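Local structure of beta-fructofuranosidase (Arthrobacter, 3WPU) at residues T11-Q16 against Y382-G387; T25-R30 against T275-D280; T29-R34 against L281-G286. The protein belongs to the levansucrase/invertase family of the beta-fructosidase clan, whose members are built on a five-bladed beta-propeller. All blocks are in the same frame, centred on the assembly; numbering follows the deposited sequence.

Interaction 1 of 3, residues T11-Q16 against Y382-G387; sequences TIHTQQ and YQPLNG
A side-chain and water-mediated contact packs His13, in the irregular N-terminal segment, against Tyr382, Gln383 and Pro384 at the edge strand 383-384. The carbonyl O of Tyr382 lies 3.0 Å from His13 ND1 but over one face of the imidazole, an angle too poor for a hydrogen bond; ND1 bonds instead to Asp381, and NE2 to Asp32 of helix 30-38, fixing the ring's rotation. The methyl CG2 of Thr11 sits over the rim of the opposite face. Pro384 CD reaches His13 CD2 at 3.4 Å, the side chains crossing at about a right angle. Gln383 has CG anti to its own N (chi1 173°) and then bends at chi2, turning its amide back so that NE2 donates to Pro384 O at 3.0 Å, in plane and on a lone pair. Gln383 OE1 accepts from a water that lies 3.0 Å from His13 N and from another shared with His13 O and Gln15 NE2; a third water joins Gln383 NE2 to Thr11 O. Gln15 OE1 accepts from Lys348, and Gln15 CG rests 3.8 Å from Gln383 CB. The N-terminal segment thus packs, partly through water, on short strand 383-384, antiparallel to strand 369-375 of this beta-propeller.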
loop_
_atom_site.group_PDB
_atom_site.type_symbol
_atom_site.label_atom_id
_atom_site.label_comp_id
_atom_site.label_asym_id
_atom_site.label_seq_id
_atom_site.Cartn_x
_atom_site.Cartn_y
_atom_site.Cartn_z
ATOM N N THR A 11 -23.174 7.037 -8.433
ATOM C CA THR A 11 -23.172 8.478 -8.259
ATOM C C THR A 11 -22.482 9.091 -9.452
ATOM O O THR A 11 -21.540 8.527 -9.994
ATOM C CB THR A 11 -22.422 8.844 -6.952
ATOM O OG1 THR A 11 -23.046 8.177 -5.848
ATOM C CG2 THR A 11 -22.451 10.319 -6.692
ATOM N N ILE A 12 -22.947 10.266 -9.870
ATOM C CA ILE A 12 -22.257 11.010 -10.909
ATOM C C ILE A 12 -21.121 11.780 -10.253
ATOM O O ILE A 12 -21.362 12.587 -9.345
ATOM C CB ILE A 12 -23.213 11.964 -11.655
ATOM C CG1 ILE A 12 -24.291 11.146 -12.384
ATOM C CG2 ILE A 12 -22.428 12.794 -12.649
ATOM C CD1 ILE A 12 -25.300 11.982 -13.154
ATOM N N HIS A 13 -19.893 11.485 -10.688
ATOM C CA HIS A 13 -18.694 12.157 -10.195
ATOM C C HIS A 13 -18.062 12.889 -11.378
ATOM O O HIS A 13 -17.997 12.363 -12.486
ATOM C CB HIS A 13 -17.666 11.172 -9.647
ATOM C CG HIS A 13 -18.074 10.488 -8.380
ATOM N ND1 HIS A 13 -17.939 11.071 -7.140
ATOM C CD2 HIS A 13 -18.556 9.238 -8.154
ATOM C CE1 HIS A 13 -18.351 10.226 -6.206
ATOM N NE2 HIS A 13 -18.711 9.104 -6.797
ATOM N N THR A 14 -17.590 14.102 -11.140
ATOM C CA THR A 14 -17.110 14.945 -12.230
ATOM C C THR A 14 -15.626 14.878 -12.518
ATOM O O THR A 14 -15.183 15.390 -13.545
ATOM C CB THR A 14 -17.431 16.417 -11.927
ATOM O OG1 THR A 14 -16.613 16.867 -10.853
ATOM C CG2 THR A 14 -18.882 16.576 -11.524
ATOM N N GLN A 15 -14.852 14.296 -11.594
ATOM C CA GLN A 15 -13.383 14.296 -11.639
ATOM C C GLN A 15 -12.731 15.671 -11.529
ATOM O O GLN A 15 -11.524 15.778 -11.677
ATOM C CB GLN A 15 -12.864 13.566 -12.877
ATOM C CG GLN A 15 -13.245 12.088 -12.886
ATOM C CD GLN A 15 -12.562 11.338 -13.996
ATOM O OE1 GLN A 15 -11.351 11.494 -14.219
ATOM N NE2 GLN A 15 -13.327 10.515 -14.712
ATOM N N GLN A 16 -13.529 16.704 -11.278
ATOM C CA GLN A 16 -12.985 18.068 -11.248
ATOM C C GLN A 16 -11.950 18.209 -10.127
ATOM O O GLN A 16 -12.120 17.672 -9.012
ATOM C CB GLN A 16 -14.100 19.113 -11.120
ATOM C CG GLN A 16 -14.820 19.172 -9.795
ATOM C CD GLN A 16 -16.111 19.973 -9.894
ATOM O OE1 GLN A 16 -16.074 21.213 -9.927
ATOM N NE2 GLN A 16 -17.255 19.279 -9.965
ATOM N N TYR A 382 -13.334 12.469 -7.227
ATOM C CA TYR A 382 -12.864 11.195 -7.739
ATOM C C TYR A 382 -14.002 10.303 -8.251
ATOM O O TYR A 382 -15.070 10.219 -7.633
ATOM C CB TYR A 382 -12.124 10.441 -6.640
ATOM C CG TYR A 382 -10.677 10.840 -6.437
ATOM C CD1 TYR A 382 -10.288 11.664 -5.373
ATOM C CD2 TYR A 382 -9.682 10.382 -7.312
ATOM C CE1 TYR A 382 -8.957 12.045 -5.199
ATOM C CE2 TYR A 382 -8.352 10.741 -7.124
ATOM C CZ TYR A 382 -7.994 11.565 -6.062
ATOM O OH TYR A 382 -6.655 11.884 -5.928
ATOM N N GLN A 383 -13.733 9.663 -9.382
ATOM C CA GLN A 383 -14.613 8.678 -9.970
ATOM C C GLN A 383 -14.107 7.307 -9.536
ATOM O O GLN A 383 -13.028 6.907 -9.970
ATOM C CB GLN A 383 -14.516 8.764 -11.483
ATOM C CG GLN A 383 -15.259 7.689 -12.240
ATOM C CD GLN A 383 -16.735 7.706 -11.895
ATOM O OE1 GLN A 383 -17.427 8.708 -12.132
ATOM N NE2 GLN A 383 -17.211 6.650 -11.262
ATOM N N PRO A 384 -14.883 6.589 -8.719
ATOM C CA PRO A 384 -14.467 5.202 -8.455
ATOM C C PRO A 384 -14.406 4.371 -9.720
ATOM O O PRO A 384 -15.256 4.510 -10.608
ATOM C CB PRO A 384 -15.566 4.696 -7.524
ATOM C CG PRO A 384 -16.108 5.904 -6.851
ATOM C CD PRO A 384 -16.109 6.919 -7.981
ATOM N N LEU A 385 -13.391 3.523 -9.833
ATOM C CA LEU A 385 -13.109 2.825 -11.092
ATOM C C LEU A 385 -14.123 1.733 -11.400
ATOM O O LEU A 385 -14.825 1.237 -10.487
ATOM C CB LEU A 385 -11.703 2.203 -11.072
ATOM C CG LEU A 385 -10.540 3.174 -10.907
ATOM C CD1 LEU A 385 -9.282 2.405 -10.550
ATOM C CD2 LEU A 385 -10.354 4.032 -12.152
ATOM N N ASN A 386 -14.217 1.382 -12.682
ATOM C CA ASN A 386 -14.986 0.212 -13.145
ATOM C C ASN A 386 -16.482 0.280 -12.803
ATOM O O ASN A 386 -16.978 -0.375 -11.883
ATOM C CB ASN A 386 -14.293 -1.076 -12.651
ATOM C CG ASN A 386 -12.887 -1.192 -13.201
ATOM O OD1 ASN A 386 -11.883 -1.344 -12.461
ATOM N ND2 ASN A 386 -12.792 -1.074 -14.475
ATOM N N GLY A 387 -17.194 1.112 -13.562
ATOM C CA GLY A 387 -18.633 1.280 -13.418
ATOM C C GLY A 387 -19.032 2.044 -12.172
ATOM O O GLY A 387 -20.163 1.948 -11.718
HETATM O O HOH W 1 -19.690 6.431 -9.595
HETATM O O HOH W 2 -19.891 9.492 -12.907
HETATM O O HOH W 3 -16.299 10.432 -14.181
#

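Interaction 2 of 3, residues T25-R30 against T275-D280; sequences TAKWTR and TCNEAD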
loop_
_atom_site.group_PDB
_atom_site.type_symbol
_atom_site.label_atom_id
_atom_site.label_comp_id
_atom_site.label_asym_id
_atom_site.label_seq_id
_atom_site.Cartn_x
_atom_site.Cartn_y
_atom_site.Cartn_z
ATOM N N THR A 25 -13.931 17.078 -0.153
ATOM C CA THR A 25 -13.613 15.666 0.100
ATOM C C THR A 25 -14.536 14.831 -0.781
ATOM O O THR A 25 -15.780 14.936 -0.677
ATOM C CB THR A 25 -13.850 15.302 1.561
ATOM O OG1 THR A 25 -13.012 16.060 2.428
ATOM C CG2 THR A 25 -13.567 13.807 1.806
ATOM N N ALA A 26 -13.931 13.997 -1.627
ATOM C CA ALA A 26 -14.676 13.078 -2.496
ATOM C C ALA A 26 -15.274 11.986 -1.634
ATOM O O ALA A 26 -14.676 11.619 -0.622
ATOM C CB ALA A 26 -13.779 12.444 -3.535
ATOM N N LYS A 27 -16.432 11.492 -2.052
ATOM C CA LYS A 27 -17.096 10.377 -1.365
ATOM C C LYS A 27 -17.120 9.145 -2.234
ATOM O O LYS A 27 -17.503 9.192 -3.415
ATOM C CB LYS A 27 -18.529 10.769 -1.001
ATOM C CG LYS A 27 -18.606 11.944 -0.036
ATOM C CD LYS A 27 -20.037 12.244 0.331
ATOM C CE LYS A 27 -20.140 13.423 1.266
ATOM N NZ LYS A 27 -19.917 14.684 0.523
ATOM N N TRP A 28 -16.722 8.011 -1.644
ATOM C CA TRP A 28 -17.015 6.703 -2.211
ATOM C C TRP A 28 -18.365 6.346 -1.621
ATOM O O TRP A 28 -18.454 6.069 -0.429
ATOM C CB TRP A 28 -15.955 5.688 -1.799
ATOM C CG TRP A 28 -16.117 4.329 -2.383
ATOM C CD1 TRP A 28 -16.792 3.997 -3.520
ATOM C CD2 TRP A 28 -15.554 3.098 -1.884
ATOM N NE1 TRP A 28 -16.720 2.641 -3.735
ATOM C CE2 TRP A 28 -15.916 2.088 -2.779
ATOM C CE3 TRP A 28 -14.714 2.783 -0.810
ATOM C CZ2 TRP A 28 -15.541 0.763 -2.592
ATOM C CZ3 TRP A 28 -14.375 1.456 -0.614
ATOM C CH2 TRP A 28 -14.746 0.489 -1.523
ATOM N N THR A 29 -19.419 6.469 -2.423
ATOM C CA THR A 29 -20.769 6.502 -1.852
ATOM C C THR A 29 -21.336 5.101 -1.705
ATOM O O THR A 29 -20.819 4.164 -2.281
ATOM C CB THR A 29 -21.750 7.303 -2.713
ATOM O OG1 THR A 29 -21.979 6.614 -3.951
ATOM C CG2 THR A 29 -21.205 8.707 -3.011
ATOM N N ARG A 30 -22.459 4.975 -0.991
ATOM C CA ARG A 30 -23.157 3.683 -0.914
ATOM C C ARG A 30 -23.684 3.260 -2.291
ATOM O O ARG A 30 -23.614 2.097 -2.639
ATOM C CB ARG A 30 -24.279 3.739 0.123
ATOM C CG ARG A 30 -23.748 3.810 1.543
ATOM C CD ARG A 30 -24.844 3.734 2.602
ATOM N NE ARG A 30 -25.672 2.530 2.571
ATOM C CZ ARG A 30 -25.400 1.399 3.214
ATOM N NH1 ARG A 30 -24.285 1.270 3.922
ATOM N NH2 ARG A 30 -26.244 0.381 3.136
ATOM N N THR A 275 -22.910 10.290 11.935
ATOM C CA THR A 275 -24.030 10.131 11.038
ATOM C C THR A 275 -23.584 10.248 9.591
ATOM O O THR A 275 -22.520 10.797 9.285
ATOM C CB THR A 275 -25.087 11.205 11.284
ATOM O OG1 THR A 275 -24.489 12.486 11.093
ATOM C CG2 THR A 275 -25.663 11.086 12.688
ATOM N N CYS A 276 -24.421 9.723 8.710
ATOM C CA CYS A 276 -24.214 9.874 7.289
ATOM C C CYS A 276 -25.258 10.839 6.747
ATOM O O CYS A 276 -26.268 11.102 7.394
ATOM C CB CYS A 276 -24.191 8.508 6.614
ATOM S SG CYS A 276 -22.662 7.635 7.075
ATOM N N ASN A 277 -24.975 11.433 5.602
ATOM C CA ASN A 277 -25.918 12.337 4.966
ATOM C C ASN A 277 -26.246 11.871 3.553
ATOM O O ASN A 277 -25.778 10.811 3.124
ATOM C CB ASN A 277 -25.378 13.770 4.995
ATOM C CG ASN A 277 -24.099 13.944 4.203
ATOM O OD1 ASN A 277 -23.810 13.201 3.257
ATOM N ND2 ASN A 277 -23.313 14.937 4.589
ATOM N N GLU A 278 -27.054 12.645 2.831
ATOM C CA GLU A 278 -27.479 12.251 1.483
ATOM C C GLU A 278 -26.301 12.045 0.539
ATOM O O GLU A 278 -26.342 11.160 -0.311
ATOM C CB GLU A 278 -28.433 13.295 0.875
ATOM C CG GLU A 278 -29.842 13.180 1.418
ATOM C CD GLU A 278 -30.804 14.177 0.787
ATOM O OE1 GLU A 278 -31.945 14.269 1.282
ATOM O OE2 GLU A 278 -30.424 14.870 -0.184
ATOM N N ALA A 279 -25.268 12.866 0.682
ATOM C CA ALA A 279 -24.106 12.787 -0.198
ATOM C C ALA A 279 -23.288 11.507 0.032
ATOM O O ALA A 279 -22.747 10.963 -0.916
ATOM C CB ALA A 279 -23.236 14.022 -0.050
ATOM N N ASP A 280 -23.218 11.049 1.272
ATOM C CA ASP A 280 -22.583 9.758 1.582
ATOM C C ASP A 280 -23.364 8.610 0.937
ATOM O O ASP A 280 -22.766 7.655 0.416
ATOM C CB ASP A 280 -22.541 9.487 3.083
ATOM C CG ASP A 280 -21.746 10.507 3.862
ATOM O OD1 ASP A 280 -20.627 10.892 3.460
ATOM O OD2 ASP A 280 -22.261 10.895 4.919
HETATM O O HOH W 4 -20.734 15.891 3.181
#
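Lys27 lays its aliphatic chain across the first turn of helix 278-281, CD lying 3.2 Å from Ala279 O and CE pressed to 3.4 Å from Ala279 CB, a tight carbon pair. The chain is extended as far as CE and bends only at chi4 (75°), which carries NZ past the methyl group of Ala279 instead of onto the Asp280 carboxylate: Lys27 NZ stays 4.8 Å from Asp280 OD1, so the opposite charges are close but not in contact. NZ makes a weak bond to a water that also accepts from Asn277 ND2. One oxygen of Asp280, OD2, is taken up by its own helix start, while OD1 lies beside Lys27 CE. Asn277 OD1 takes the N-H of Asp280 at 3.0 Å, almost end-on to the carbonyl, while Asp280 OD2 takes that of Asn277 at 2.8 Å on its anti side; together they form a capping box that holds both polar groups in place beside the lysine. One backbone bond crosses the contact, from Arg30 N to Asp280 O at 3.0 Å, and Thr29 CA also approaches that oxygen at 3.2 Å in a CA-H...O contact. Thr29 CG2 touches Ala279 O. Helix 278-281, tied through Cys276 to Cys332 by a disulfide, thus sits against the link between strand 26-27, an outer strand paired in parallel with 321-331, and helix 30-38.

Interaction 3 of 3, residues T29-R34 against L281-G286; sequences TRADAR and LGYRQG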
loop_
_atom_site.group_PDB
_atom_site.type_symbol
_atom_site.label_atom_id
_atom_site.label_comp_id
_atom_site.label_asym_id
_atom_site.label_seq_id
_atom_site.Cartn_x
_atom_site.Cartn_y
_atom_site.Cartn_z
ATOM N N THR A 29 -19.419 6.469 -2.423
ATOM C CA THR A 29 -20.769 6.502 -1.852
ATOM C C THR A 29 -21.336 5.101 -1.705
ATOM O O THR A 29 -20.819 4.164 -2.281
ATOM C CB THR A 29 -21.750 7.303 -2.713
ATOM O OG1 THR A 29 -21.979 6.614 -3.951
ATOM C CG2 THR A 29 -21.205 8.707 -3.011
ATOM N N ARG A 30 -22.459 4.975 -0.991
ATOM C CA ARG A 30 -23.157 3.683 -0.914
ATOM C C ARG A 30 -23.684 3.260 -2.291
ATOM O O ARG A 30 -23.614 2.097 -2.639
ATOM C CB ARG A 30 -24.279 3.739 0.123
ATOM C CG ARG A 30 -23.748 3.810 1.543
ATOM C CD ARG A 30 -24.844 3.734 2.602
ATOM N NE ARG A 30 -25.672 2.530 2.571
ATOM C CZ ARG A 30 -25.400 1.399 3.214
ATOM N NH1 ARG A 30 -24.285 1.270 3.922
ATOM N NH2 ARG A 30 -26.244 0.381 3.136
ATOM N N ALA A 31 -24.161 4.215 -3.092
ATOM C CA ALA A 31 -24.620 3.941 -4.441
ATOM C C ALA A 31 -23.469 3.377 -5.280
ATOM O O ALA A 31 -23.651 2.400 -6.019
ATOM C CB ALA A 31 -25.173 5.215 -5.073
ATOM N N ASP A 32 -22.287 3.969 -5.133
ATOM C CA ASP A 32 -21.065 3.509 -5.830
ATOM C C ASP A 32 -20.753 2.070 -5.378
ATOM O O ASP A 32 -20.596 1.167 -6.191
ATOM C CB ASP A 32 -19.866 4.436 -5.510
ATOM C CG ASP A 32 -19.980 5.843 -6.137
ATOM O OD1 ASP A 32 -20.737 6.035 -7.115
ATOM O OD2 ASP A 32 -19.244 6.736 -5.649
ATOM N N ALA A 33 -20.676 1.878 -4.073
ATOM C CA ALA A 33 -20.280 0.597 -3.524
ATOM C C ALA A 33 -21.276 -0.503 -3.883
ATOM O O ALA A 33 -20.894 -1.689 -4.002
ATOM C CB ALA A 33 -20.081 0.715 -2.007
ATOM N N ARG A 34 -22.540 -0.155 -4.100
ATOM C CA ARG A 34 -23.537 -1.178 -4.461
ATOM C C ARG A 34 -23.354 -1.702 -5.877
ATOM O O ARG A 34 -23.850 -2.767 -6.223
ATOM C CB ARG A 34 -24.976 -0.710 -4.183
ATOM C CG ARG A 34 -25.266 -0.632 -2.695
ATOM C CD ARG A 34 -26.635 -0.061 -2.356
ATOM N NE ARG A 34 -27.743 -0.873 -2.864
ATOM C CZ ARG A 34 -29.017 -0.472 -2.932
ATOM N NH1 ARG A 34 -29.375 0.756 -2.563
ATOM N NH2 ARG A 34 -29.941 -1.302 -3.421
ATOM N N LEU A 281 -24.690 8.706 0.956
ATOM C CA LEU A 281 -25.528 7.680 0.308
ATOM C C LEU A 281 -25.371 7.730 -1.215
ATOM O O LEU A 281 -25.164 6.705 -1.867
ATOM C CB LEU A 281 -26.989 7.805 0.739
ATOM C CG LEU A 281 -27.357 7.031 1.993
ATOM C CD1 LEU A 281 -26.511 7.408 3.192
ATOM C CD2 LEU A 281 -28.840 7.266 2.265
ATOM N N GLY A 282 -25.391 8.945 -1.768
ATOM C CA GLY A 282 -25.000 9.188 -3.152
ATOM C C GLY A 282 -25.982 8.788 -4.250
ATOM O O GLY A 282 -25.603 8.729 -5.413
ATOM N N TYR A 283 -27.239 8.538 -3.897
ATOM C CA TYR A 283 -28.215 8.076 -4.890
ATOM C C TYR A 283 -28.620 9.210 -5.788
ATOM O O TYR A 283 -28.707 10.359 -5.362
ATOM C CB TYR A 283 -29.454 7.454 -4.224
ATOM C CG TYR A 283 -29.056 6.209 -3.486
ATOM C CD1 TYR A 283 -28.734 5.062 -4.186
ATOM C CD2 TYR A 283 -28.878 6.220 -2.103
ATOM C CE1 TYR A 283 -28.321 3.911 -3.517
ATOM C CE2 TYR A 283 -28.458 5.078 -1.423
ATOM C CZ TYR A 283 -28.163 3.949 -2.135
ATOM O OH TYR A 283 -27.723 2.811 -1.485
ATOM N N ARG A 284 -28.862 8.870 -7.042
ATOM C CA ARG A 284 -29.498 9.826 -7.962
ATOM C C ARG A 284 -30.924 10.018 -7.504
ATOM O O ARG A 284 -31.586 9.064 -7.071
ATOM C CB ARG A 284 -29.447 9.310 -9.385
ATOM C CG ARG A 284 -28.050 8.954 -9.834
ATOM C CD ARG A 284 -27.989 8.608 -11.295
ATOM N NE ARG A 284 -26.649 8.141 -11.655
ATOM C CZ ARG A 284 -26.165 8.073 -12.894
ATOM N NH1 ARG A 284 -26.870 8.515 -13.946
ATOM N NH2 ARG A 284 -24.934 7.592 -13.094
ATOM N N GLN A 285 -31.396 11.259 -7.508
ATOM C CA GLN A 285 -32.714 11.528 -6.945
ATOM C C GLN A 285 -33.780 10.712 -7.680
ATOM O O GLN A 285 -33.785 10.638 -8.907
ATOM C CB GLN A 285 -33.072 13.019 -7.013
ATOM C CG GLN A 285 -34.238 13.313 -6.059
ATOM C CD GLN A 285 -34.788 14.724 -6.152
ATOM O OE1 GLN A 285 -35.729 15.101 -5.426
ATOM N NE2 GLN A 285 -34.223 15.501 -7.034
ATOM N N GLY A 286 -34.648 10.066 -6.912
ATOM C CA GLY A 286 -35.744 9.295 -7.485
ATOM C C GLY A 286 -35.418 7.824 -7.683
ATOM O O GLY A 286 -36.305 7.029 -7.966
#
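Tyr283 swings its ring alongside the first turn of helix 30-38, with CG anti to its carbonyl carbon and CD1 3.7 Å from the methyl group of Ala31. Its hydroxyl meets Arg34, whose chain is extended through chi2 and bends at chi3 (63°) to bring NH1 to Tyr283 OH at 2.8 Å; NH1 also bonds to Tyr289 O. The bond to the hydroxyl is nearly straight, 167° at the hydrogen, and meets the edge of the guanidinium, whose plane stands 69° from the ring without stacking. Arg30 and Leu281 run side by side in the same direction, Arg30 CD 4.1 Å from Leu281 CD1. Leu281 O accepts from Ala31 N at 3.0 Å, nearly in line with its C=O bond. Next in the chain, Gly282 leaves helix 278-281 with positive phi; lacking a side chain, it brings its CA 3.8 Å from Thr29 CB. Thr29 and Asp32 close a capping box: Thr29 OG1, also bonded to Thr11 OG1, receives Asp32 N at 2.9 Å, and Asp32 OD2 receives Thr29 N from above the carboxylate. Glu291, bonded to Tyr283 OH and salt-bridged to Arg30, extends the polar network; its charge is probably balanced mainly by Arg30, while Tyr283 OH links it to Arg34.

The three contacts cluster on one side of the chain's centre, interactions 2 and 3 with centres about 8 Å apart and interaction 1 about 12 to 13 Å from each. Interactions 2 and 3 share Thr29 and Arg30, where strand 26-27 passes into helix 30-38, and meet consecutive parts of residues 275-286; both are nested within the chain loop closed by interaction 1. Thr11 joins all three, its OG1 lying 2.7 Å from Thr29 OG1 and 2.7 Å from Gly282 O. The N-terminal segments are thereby fastened to two regions distant in sequence, the loop 281-286 after helix 278-281 and strand 383-384, which belongs to the antiparallel sheet with 369-375.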